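Local coordinates for protein 6-phosphogluconate dehydratase (Shewanella oneidensis, PDB 2GP4) that catalyses the dehydration of 6-phosphogluconate to 2-dehydro-3-deoxy-6-phosphogluconate, probably as part of the Entner-Doudoroff pathway, and is seen here without its iron-sulfur cluster, at residues Val464-Gln474 / Leu486-Gln497; Pro140-Ser148 / Lys500-His508. All blocks are in the same frame, centred on the assembly; numbering follows the deposited sequence.

Contact 1 of 2, residues Val464-Gln474 / Leu486-Gln497; sequences VEAPAVVIDDQ and LDRDCVVVVKGQ
V469 splits its two methyls between different partners. CG1, anti to the backbone N (chi1 169°), meets CD2 of L486 at 3.7 Å, the two side chains passing at a slant. CG2 lies beside CB of C490 and 3.7 Å from NH2 of R488, whose guanidinium it approaches obliquely; R488 NE is hydrogen-bonded to the carbonyl of A485. Further along the same face, I471 and V494 run side by side and point the same way, CD1 to CG2 4.1 Å apart. On the face carrying A468, V470, V491 and V493, the extended chain of K495 packs against V470 and hydrogen-bonds through NZ to T588; V470 CG1 lies 3.7 Å from K495 CE. Five backbone hydrogen bonds set the parallel register, A468 beside V491 through I471 beside V494; that from I471 N to V493 O is 2.8 Å long and nearly straight (168°). Past the strand ends, Q497 folds back: NE2 donates to K495 O at 3.0 Å, and OE1, also hydrogen-bonded to N502, accepts a hydrogen bond from a water, which in turn accepts one from Q474 N. Helix 477-482 covers the face of V469, I471 and V492 through L477 and L480. With these adjacent parallel strands it forms a beta-alpha-beta crossover unit in the mixed sheet of the C-terminal domain.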
loop_
_atom_site.group_PDB
_atom_site.type_symbol
_atom_site.label_atom_id
_atom_site.label_comp_id
_atom_site.label_asym_id
_atom_site.label_seq_id
_atom_site.Cartn_x
_atom_site.Cartn_y
_atom_site.Cartn_z
ATOM N N VAL A 464 3.987 25.517 6.268
ATOM C CA VAL A 464 2.866 26.364 6.660
ATOM C C VAL A 464 2.796 26.483 8.179
ATOM O O VAL A 464 2.706 25.479 8.891
ATOM C CB VAL A 464 1.496 25.863 6.110
ATOM C CG1 VAL A 464 0.336 26.725 6.641
ATOM C CG2 VAL A 464 1.482 25.844 4.583
ATOM N N GLU A 465 2.860 27.724 8.656
ATOM C CA GLU A 465 2.641 28.044 10.054
ATOM C C GLU A 465 1.439 28.984 10.112
ATOM O O GLU A 465 1.507 30.125 9.643
ATOM C CB GLU A 465 3.883 28.692 10.660
ATOM C CG GLU A 465 3.805 28.899 12.167
ATOM C CD GLU A 465 4.994 29.667 12.718
ATOM O OE1 GLU A 465 6.110 29.108 12.743
ATOM O OE2 GLU A 465 4.809 30.831 13.133
ATOM N N ALA A 466 0.338 28.485 10.669
ATOM C CA ALA A 466 -0.948 29.168 10.601
ATOM C C ALA A 466 -1.872 28.766 11.759
ATOM O O ALA A 466 -1.731 27.669 12.301
ATOM C CB ALA A 466 -1.610 28.865 9.271
ATOM N N PRO A 467 -2.806 29.661 12.152
ATOM C CA PRO A 467 -3.809 29.333 13.173
ATOM C C PRO A 467 -4.662 28.112 12.803
ATOM O O PRO A 467 -4.888 27.845 11.616
ATOM C CB PRO A 467 -4.675 30.600 13.240
ATOM C CG PRO A 467 -4.377 31.352 11.973
ATOM C CD PRO A 467 -2.955 31.051 11.675
ATOM N N ALA A 468 -5.125 27.384 13.815
ATOM C CA ALA A 468 -5.850 26.131 13.602
ATOM C C ALA A 468 -7.340 26.336 13.392
ATOM O O ALA A 468 -7.930 27.293 13.910
ATOM C CB ALA A 468 -5.620 25.173 14.759
ATOM N N VAL A 469 -7.930 25.422 12.623
ATOM C CA VAL A 469 -9.372 25.342 12.425
ATOM C C VAL A 469 -9.796 23.883 12.660
ATOM O O VAL A 469 -9.499 23.001 11.854
ATOM C CB VAL A 469 -9.782 25.848 11.008
ATOM C CG1 VAL A 469 -11.237 25.523 10.717
ATOM C CG2 VAL A 469 -9.536 27.360 10.882
ATOM N N VAL A 470 -10.480 23.643 13.775
ATOM C CA VAL A 470 -10.763 22.286 14.251
ATOM C C VAL A 470 -12.174 21.824 13.907
ATOM O O VAL A 470 -13.148 22.520 14.188
ATOM C CB VAL A 470 -10.541 22.154 15.794
ATOM C CG1 VAL A 470 -10.628 20.697 16.233
ATOM C CG2 VAL A 470 -9.195 22.739 16.209
ATOM N N ILE A 471 -12.268 20.650 13.286
ATOM C CA ILE A 471 -13.543 19.954 13.081
ATOM C C ILE A 471 -13.371 18.456 13.353
ATOM O O ILE A 471 -12.267 17.929 13.240
ATOM C CB ILE A 471 -14.137 20.193 11.665
ATOM C CG1 ILE A 471 -13.090 19.937 10.575
ATOM C CG2 ILE A 471 -14.688 21.614 11.553
ATOM C CD1 ILE A 471 -13.673 19.755 9.182
ATOM N N ASP A 472 -14.453 17.776 13.729
ATOM C CA ASP A 472 -14.379 16.341 14.022
ATOM C C ASP A 472 -15.184 15.494 13.042
ATOM O O ASP A 472 -15.443 14.310 13.278
ATOM C CB ASP A 472 -14.753 16.042 15.485
ATOM C CG ASP A 472 -16.158 16.497 15.857
ATOM O OD1 ASP A 472 -16.999 16.746 14.965
ATOM O OD2 ASP A 472 -16.423 16.591 17.072
ATOM N N ASP A 473 -15.563 16.120 11.935
ATOM C CA ASP A 473 -16.328 15.480 10.881
ATOM C C ASP A 473 -16.038 16.263 9.615
ATOM O O ASP A 473 -16.181 17.485 9.593
ATOM C CB ASP A 473 -17.822 15.529 11.216
ATOM C CG ASP A 473 -18.680 14.721 10.254
ATOM O OD1 ASP A 473 -18.370 14.658 9.042
ATOM O OD2 ASP A 473 -19.699 14.161 10.716
ATOM N N GLN A 474 -15.626 15.560 8.562
ATOM C CA GLN A 474 -15.270 16.204 7.298
ATOM C C GLN A 474 -16.452 16.951 6.655
ATOM O O GLN A 474 -16.253 17.835 5.818
ATOM C CB GLN A 474 -14.657 15.192 6.322
ATOM C CG GLN A 474 -15.645 14.196 5.705
ATOM C CD GLN A 474 -15.104 13.539 4.440
ATOM O OE1 GLN A 474 -14.164 14.038 3.813
ATOM N NE2 GLN A 474 -15.699 12.415 4.059
ATOM N N LEU A 486 -12.592 30.235 6.236
ATOM C CA LEU A 486 -11.332 29.644 5.762
ATOM C C LEU A 486 -10.587 30.525 4.754
ATOM O O LEU A 486 -9.515 30.153 4.272
ATOM C CB LEU A 486 -11.576 28.258 5.156
ATOM C CG LEU A 486 -12.299 27.182 5.970
ATOM C CD1 LEU A 486 -12.513 25.944 5.112
ATOM C CD2 LEU A 486 -11.528 26.838 7.239
ATOM N N ASP A 487 -11.153 31.689 4.437
ATOM C CA ASP A 487 -10.548 32.613 3.479
ATOM C C ASP A 487 -9.379 33.373 4.109
ATOM O O ASP A 487 -9.322 34.609 4.072
ATOM C CB ASP A 487 -11.600 33.589 2.932
ATOM C CG ASP A 487 -12.629 32.913 2.031
ATOM O OD1 ASP A 487 -12.437 31.735 1.638
ATOM O OD2 ASP A 487 -13.643 33.575 1.712
ATOM N N ARG A 488 -8.455 32.613 4.693
ATOM C CA ARG A 488 -7.242 33.132 5.328
ATOM C C ARG A 488 -6.240 31.996 5.507
ATOM O O ARG A 488 -6.584 30.828 5.321
ATOM C CB ARG A 488 -7.548 33.810 6.676
ATOM C CG ARG A 488 -8.632 33.159 7.531
ATOM C CD ARG A 488 -8.093 32.019 8.365
ATOM N NE ARG A 488 -9.127 31.394 9.186
ATOM C CZ ARG A 488 -9.304 31.622 10.485
ATOM N NH1 ARG A 488 -8.524 32.477 11.137
ATOM N NH2 ARG A 488 -10.272 30.991 11.136
ATOM N N ASP A 489 -4.999 32.336 5.842
ATOM C CA ASP A 489 -4.011 31.325 6.198
ATOM C C ASP A 489 -4.532 30.539 7.399
ATOM O O ASP A 489 -4.957 31.134 8.395
ATOM C CB ASP A 489 -2.666 31.973 6.541
ATOM C CG ASP A 489 -2.061 32.747 5.377
ATOM O OD1 ASP A 489 -2.660 32.794 4.283
ATOM O OD2 ASP A 489 -0.973 33.320 5.567
ATOM N N CYS A 490 -4.519 29.212 7.297
ATOM C CA CYS A 490 -5.004 28.348 8.375
ATOM C C CYS A 490 -4.538 26.904 8.197
ATOM O O CYS A 490 -4.239 26.469 7.086
ATOM C CB CYS A 490 -6.537 28.388 8.460
ATOM S SG CYS A 490 -7.369 27.965 6.911
ATOM N N VAL A 491 -4.467 26.169 9.300
ATOM C CA VAL A 491 -4.300 24.726 9.233
ATOM C C VAL A 491 -5.630 24.093 9.634
ATOM O O VAL A 491 -6.067 24.229 10.775
ATOM C CB VAL A 491 -3.132 24.230 10.129
ATOM C CG1 VAL A 491 -3.022 22.705 10.094
ATOM C CG2 VAL A 491 -1.816 24.866 9.697
ATOM N N VAL A 492 -6.288 23.438 8.682
ATOM C CA VAL A 492 -7.551 22.741 8.949
ATOM C C VAL A 492 -7.283 21.389 9.633
ATOM O O VAL A 492 -6.689 20.477 9.040
ATOM C CB VAL A 492 -8.381 22.544 7.660
ATOM C CG1 VAL A 492 -9.671 21.772 7.949
ATOM C CG2 VAL A 492 -8.701 23.890 7.015
ATOM N N VAL A 493 -7.712 21.286 10.890
ATOM C CA VAL A 493 -7.524 20.089 11.699
ATOM C C VAL A 493 -8.808 19.276 11.698
ATOM O O VAL A 493 -9.864 19.758 12.120
ATOM C CB VAL A 493 -7.150 20.447 13.163
ATOM C CG1 VAL A 493 -7.129 19.194 14.058
ATOM C CG2 VAL A 493 -5.814 21.197 13.218
ATOM N N VAL A 494 -8.708 18.040 11.219
ATOM C CA VAL A 494 -9.835 17.124 11.182
ATOM C C VAL A 494 -9.545 15.946 12.110
ATOM O O VAL A 494 -8.700 15.099 11.818
ATOM C CB VAL A 494 -10.111 16.619 9.752
ATOM C CG1 VAL A 494 -11.415 15.836 9.711
ATOM C CG2 VAL A 494 -10.149 17.787 8.754
ATOM N N LYS A 495 -10.242 15.901 13.237
ATOM C CA LYS A 495 -9.982 14.875 14.228
ATOM C C LYS A 495 -11.115 13.849 14.291
ATOM O O LYS A 495 -12.148 14.012 13.627
ATOM C CB LYS A 495 -9.702 15.509 15.595
ATOM C CG LYS A 495 -10.808 16.415 16.110
ATOM C CD LYS A 495 -10.522 16.850 17.526
ATOM C CE LYS A 495 -11.691 17.628 18.100
ATOM N NZ LYS A 495 -11.342 18.170 19.441
ATOM N N GLY A 496 -10.893 12.790 15.069
ATOM C CA GLY A 496 -11.845 11.685 15.200
ATOM C C GLY A 496 -11.971 10.872 13.926
ATOM O O GLY A 496 -13.045 10.351 13.613
ATOM N N GLN A 497 -10.869 10.764 13.189
ATOM C CA GLN A 497 -10.881 10.111 11.884
ATOM C C GLN A 497 -9.910 8.932 11.823
ATOM O O GLN A 497 -9.694 8.352 10.761
ATOM C CB GLN A 497 -10.571 11.122 10.762
ATOM C CG GLN A 497 -11.493 12.348 10.691
ATOM C CD GLN A 497 -12.977 12.005 10.622
ATOM O OE1 GLN A 497 -13.407 11.159 9.830
ATOM N NE2 GLN A 497 -13.773 12.677 11.454
HETATM O O HOH W 1 -15.515 12.518 8.755
#

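Contact 2 of 2, residues Pro140-Ser148 / Lys500-His508; sequences PGMELSLLS and KANGMPELH
With CG anti to the backbone N (chi1 178°) and the chain bent at chi2 (55°), selenomethionine M142 rests CG against P505 CB at 3.7 Å and carries CE over to the side chain of E506, which it crosses at about a right angle. E143 turns CG anti to its carbonyl carbon and lies alongside the P505 ring, CG to CG 3.7 Å, both pointing the same way. Its carboxylate, tilted 37° against the N502 amide, shares a water with it: OE2 accepts from the water at 3.2 Å and ND2 donates to it. OE1 is salt-bridged to R601. A lysine in place of E143 would probably leave R601 without its mate and set two positive charges near each other. These contacts join the largely helical N-terminal domain, at the start of helix 145-160, to the C-terminal domain where helix 499-502 gives out. There G503 has positive phi, and a CB on it would strike E143 O. Two waters lie 2.9 and 2.7 Å from G503 O and accept hydrogen bonds from the backbone N-H of L146 and L147 respectively. Farther along, CE of selenomethionine M504 meets L146 CG at 3.7 Å, the side chains slanting across one another.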
loop_
_atom_site.group_PDB
_atom_site.type_symbol
_atom_site.label_atom_id
_atom_site.label_comp_id
_atom_site.label_asym_id
_atom_site.label_seq_id
_atom_site.Cartn_x
_atom_site.Cartn_y
_atom_site.Cartn_z
ATOM N N PRO A 140 -21.119 5.570 4.555
ATOM C CA PRO A 140 -20.743 5.047 5.879
ATOM C C PRO A 140 -20.144 3.635 5.804
ATOM O O PRO A 140 -19.464 3.201 6.737
ATOM C CB PRO A 140 -22.076 5.027 6.647
ATOM C CG PRO A 140 -23.062 5.783 5.776
ATOM C CD PRO A 140 -22.581 5.553 4.384
ATOM N N GLY A 141 -20.396 2.932 4.699
ATOM C CA GLY A 141 -19.746 1.651 4.416
ATOM C C GLY A 141 -18.238 1.783 4.268
ATOM O O GLY A 141 -17.497 0.813 4.449
HETATM N N MSE A 142 -17.786 2.995 3.952
HETATM C CA MSE A 142 -16.363 3.307 3.839
HETATM C C MSE A 142 -15.659 3.179 5.204
HETATM O O MSE A 142 -14.449 2.964 5.270
HETATM C CB MSE A 142 -16.186 4.697 3.199
HETATM C CG MSE A 142 -14.750 5.191 3.046
HETATM SE SE MSE A 142 -13.572 3.978 2.054
HETATM C CE MSE A 142 -12.058 3.993 3.281
ATOM N N GLU A 143 -16.434 3.268 6.285
ATOM C CA GLU A 143 -15.910 3.095 7.648
ATOM C C GLU A 143 -15.613 1.627 8.010
ATOM O O GLU A 143 -15.110 1.350 9.097
ATOM C CB GLU A 143 -16.843 3.746 8.681
ATOM C CG GLU A 143 -16.809 5.280 8.672
ATOM C CD GLU A 143 -17.885 5.937 9.539
ATOM O OE1 GLU A 143 -18.422 5.286 10.467
ATOM O OE2 GLU A 143 -18.191 7.127 9.298
ATOM N N LEU A 144 -15.914 0.704 7.095
ATOM C CA LEU A 144 -15.608 -0.723 7.266
ATOM C C LEU A 144 -14.465 -1.216 6.369
ATOM O O LEU A 144 -14.043 -2.375 6.469
ATOM C CB LEU A 144 -16.853 -1.581 6.995
ATOM C CG LEU A 144 -18.108 -1.446 7.860
ATOM C CD1 LEU A 144 -19.130 -2.503 7.455
ATOM C CD2 LEU A 144 -17.782 -1.547 9.348
ATOM N N SER A 145 -13.981 -0.338 5.495
ATOM C CA SER A 145 -12.986 -0.677 4.486
ATOM C C SER A 145 -11.665 -1.206 5.056
ATOM O O SER A 145 -11.149 -2.228 4.602
ATOM C CB SER A 145 -12.738 0.530 3.584
ATOM O OG SER A 145 -11.554 0.368 2.826
ATOM N N LEU A 146 -11.118 -0.505 6.038
ATOM C CA LEU A 146 -9.906 -0.953 6.698
ATOM C C LEU A 146 -10.202 -2.228 7.493
ATOM O O LEU A 146 -9.435 -3.195 7.445
ATOM C CB LEU A 146 -9.381 0.134 7.635
ATOM C CG LEU A 146 -7.916 0.154 8.090
ATOM C CD1 LEU A 146 -7.885 0.474 9.575
ATOM C CD2 LEU A 146 -7.131 -1.131 7.804
ATOM N N LEU A 147 -11.326 -2.216 8.210
ATOM C CA LEU A 147 -11.747 -3.334 9.026
ATOM C C LEU A 147 -11.972 -4.617 8.232
ATOM O O LEU A 147 -11.801 -5.710 8.775
ATOM C CB LEU A 147 -13.015 -2.969 9.800
ATOM C CG LEU A 147 -12.824 -2.162 11.084
ATOM C CD1 LEU A 147 -14.123 -1.494 11.480
ATOM C CD2 LEU A 147 -12.289 -3.051 12.209
ATOM N N SER A 148 -12.355 -4.487 6.960
ATOM C CA SER A 148 -12.572 -5.653 6.098
ATOM C C SER A 148 -11.287 -6.422 5.772
ATOM O O SER A 148 -11.339 -7.612 5.468
ATOM C CB SER A 148 -13.281 -5.259 4.802
ATOM O OG SER A 148 -12.454 -4.435 4.003
ATOM N N LYS A 500 -9.474 3.838 15.378
ATOM C CA LYS A 500 -10.324 3.562 16.544
ATOM C C LYS A 500 -11.595 4.408 16.573
ATOM O O LYS A 500 -12.635 3.956 17.049
ATOM C CB LYS A 500 -9.545 3.736 17.853
ATOM C CG LYS A 500 -8.425 2.719 18.087
ATOM C CD LYS A 500 -7.944 2.779 19.540
ATOM C CE LYS A 500 -6.732 1.888 19.794
ATOM N NZ LYS A 500 -5.506 2.386 19.096
ATOM N N ALA A 501 -11.513 5.634 16.062
ATOM C CA ALA A 501 -12.644 6.554 16.116
ATOM C C ALA A 501 -13.805 6.104 15.242
ATOM O O ALA A 501 -14.919 5.933 15.729
ATOM C CB ALA A 501 -12.204 7.949 15.742
ATOM N N ASN A 502 -13.535 5.919 13.953
ATOM C CA ASN A 502 -14.562 5.569 12.977
ATOM C C ASN A 502 -14.079 4.591 11.885
ATOM O O ASN A 502 -14.626 4.560 10.787
ATOM C CB ASN A 502 -15.152 6.844 12.351
ATOM C CG ASN A 502 -14.097 7.718 11.667
ATOM O OD1 ASN A 502 -12.901 7.397 11.659
ATOM N ND2 ASN A 502 -14.545 8.825 11.076
ATOM N N GLY A 503 -13.046 3.809 12.182
ATOM C CA GLY A 503 -12.533 2.830 11.229
ATOM C C GLY A 503 -11.700 3.426 10.114
ATOM O O GLY A 503 -11.437 2.761 9.113
HETATM N N MSE A 504 -11.291 4.682 10.301
HETATM C CA MSE A 504 -10.444 5.428 9.362
HETATM C C MSE A 504 -10.959 5.439 7.909
HETATM O O MSE A 504 -10.336 4.857 7.025
HETATM C CB MSE A 504 -8.993 4.921 9.445
HETATM C CG MSE A 504 -7.920 5.923 9.035
HETATM SE SE MSE A 504 -6.158 5.067 8.894
HETATM C CE MSE A 504 -6.689 3.601 7.726
ATOM N N PRO A 505 -12.103 6.100 7.654
ATOM C CA PRO A 505 -12.552 6.174 6.266
ATOM C C PRO A 505 -11.709 7.159 5.450
ATOM O O PRO A 505 -11.225 8.152 5.993
ATOM C CB PRO A 505 -13.987 6.693 6.396
ATOM C CG PRO A 505 -13.981 7.502 7.649
ATOM C CD PRO A 505 -13.025 6.802 8.570
ATOM N N GLU A 506 -11.527 6.874 4.165
ATOM C CA GLU A 506 -10.888 7.807 3.234
ATOM C C GLU A 506 -11.736 9.058 3.151
ATOM O O GLU A 506 -12.939 8.983 2.908
ATOM C CB GLU A 506 -10.757 7.190 1.838
ATOM C CG GLU A 506 -9.679 6.114 1.721
ATOM C CD GLU A 506 -9.600 5.519 0.333
ATOM O OE1 GLU A 506 -10.319 6.010 -0.568
ATOM O OE2 GLU A 506 -8.824 4.557 0.142
ATOM N N LEU A 507 -11.113 10.205 3.386
ATOM C CA LEU A 507 -11.845 11.460 3.418
ATOM C C LEU A 507 -11.659 12.199 2.098
ATOM O O LEU A 507 -10.604 12.751 1.839
ATOM C CB LEU A 507 -11.401 12.310 4.612
ATOM C CG LEU A 507 -11.456 11.652 5.998
ATOM C CD1 LEU A 507 -10.583 12.420 6.973
ATOM C CD2 LEU A 507 -12.891 11.524 6.517
ATOM N N HIS A 508 -12.697 12.191 1.267
ATOM C CA HIS A 508 -12.606 12.723 -0.091
ATOM C C HIS A 508 -13.054 14.176 -0.211
ATOM O O HIS A 508 -12.825 14.803 -1.238
ATOM C CB HIS A 508 -13.394 11.842 -1.067
ATOM C CG HIS A 508 -12.909 10.427 -1.126
ATOM N ND1 HIS A 508 -11.724 10.071 -1.734
ATOM C CD2 HIS A 508 -13.444 9.279 -0.642
ATOM C CE1 HIS A 508 -11.553 8.765 -1.628
ATOM N NE2 HIS A 508 -12.581 8.260 -0.970
HETATM O O HOH W 2 -11.906 2.341 6.319
HETATM O O HOH W 3 -12.594 0.367 8.728
HETATM O O HOH W 4 -17.529 9.358 11.532
#

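How the contacts relate
From the N terminus, the chain first passes 140-148, which leads into helix 145-160, and returns to it only after 351 further residues, when 500-508 closes contact 2. Contact 1 is nested inside that long loop: strand 463-471, helix 477-482 and strand 490-494 follow in succession, and just 11 residues separate its two segments. Helix 499-502 then comes directly after the second strand, so the sheet of the C-terminal domain leads straight into the boundary with the N-terminal domain. The contact centres are 21 Å apart, yet their ends touch: G496 O packs on A501 CB at 3.3 Å, and Q474 packs on L507.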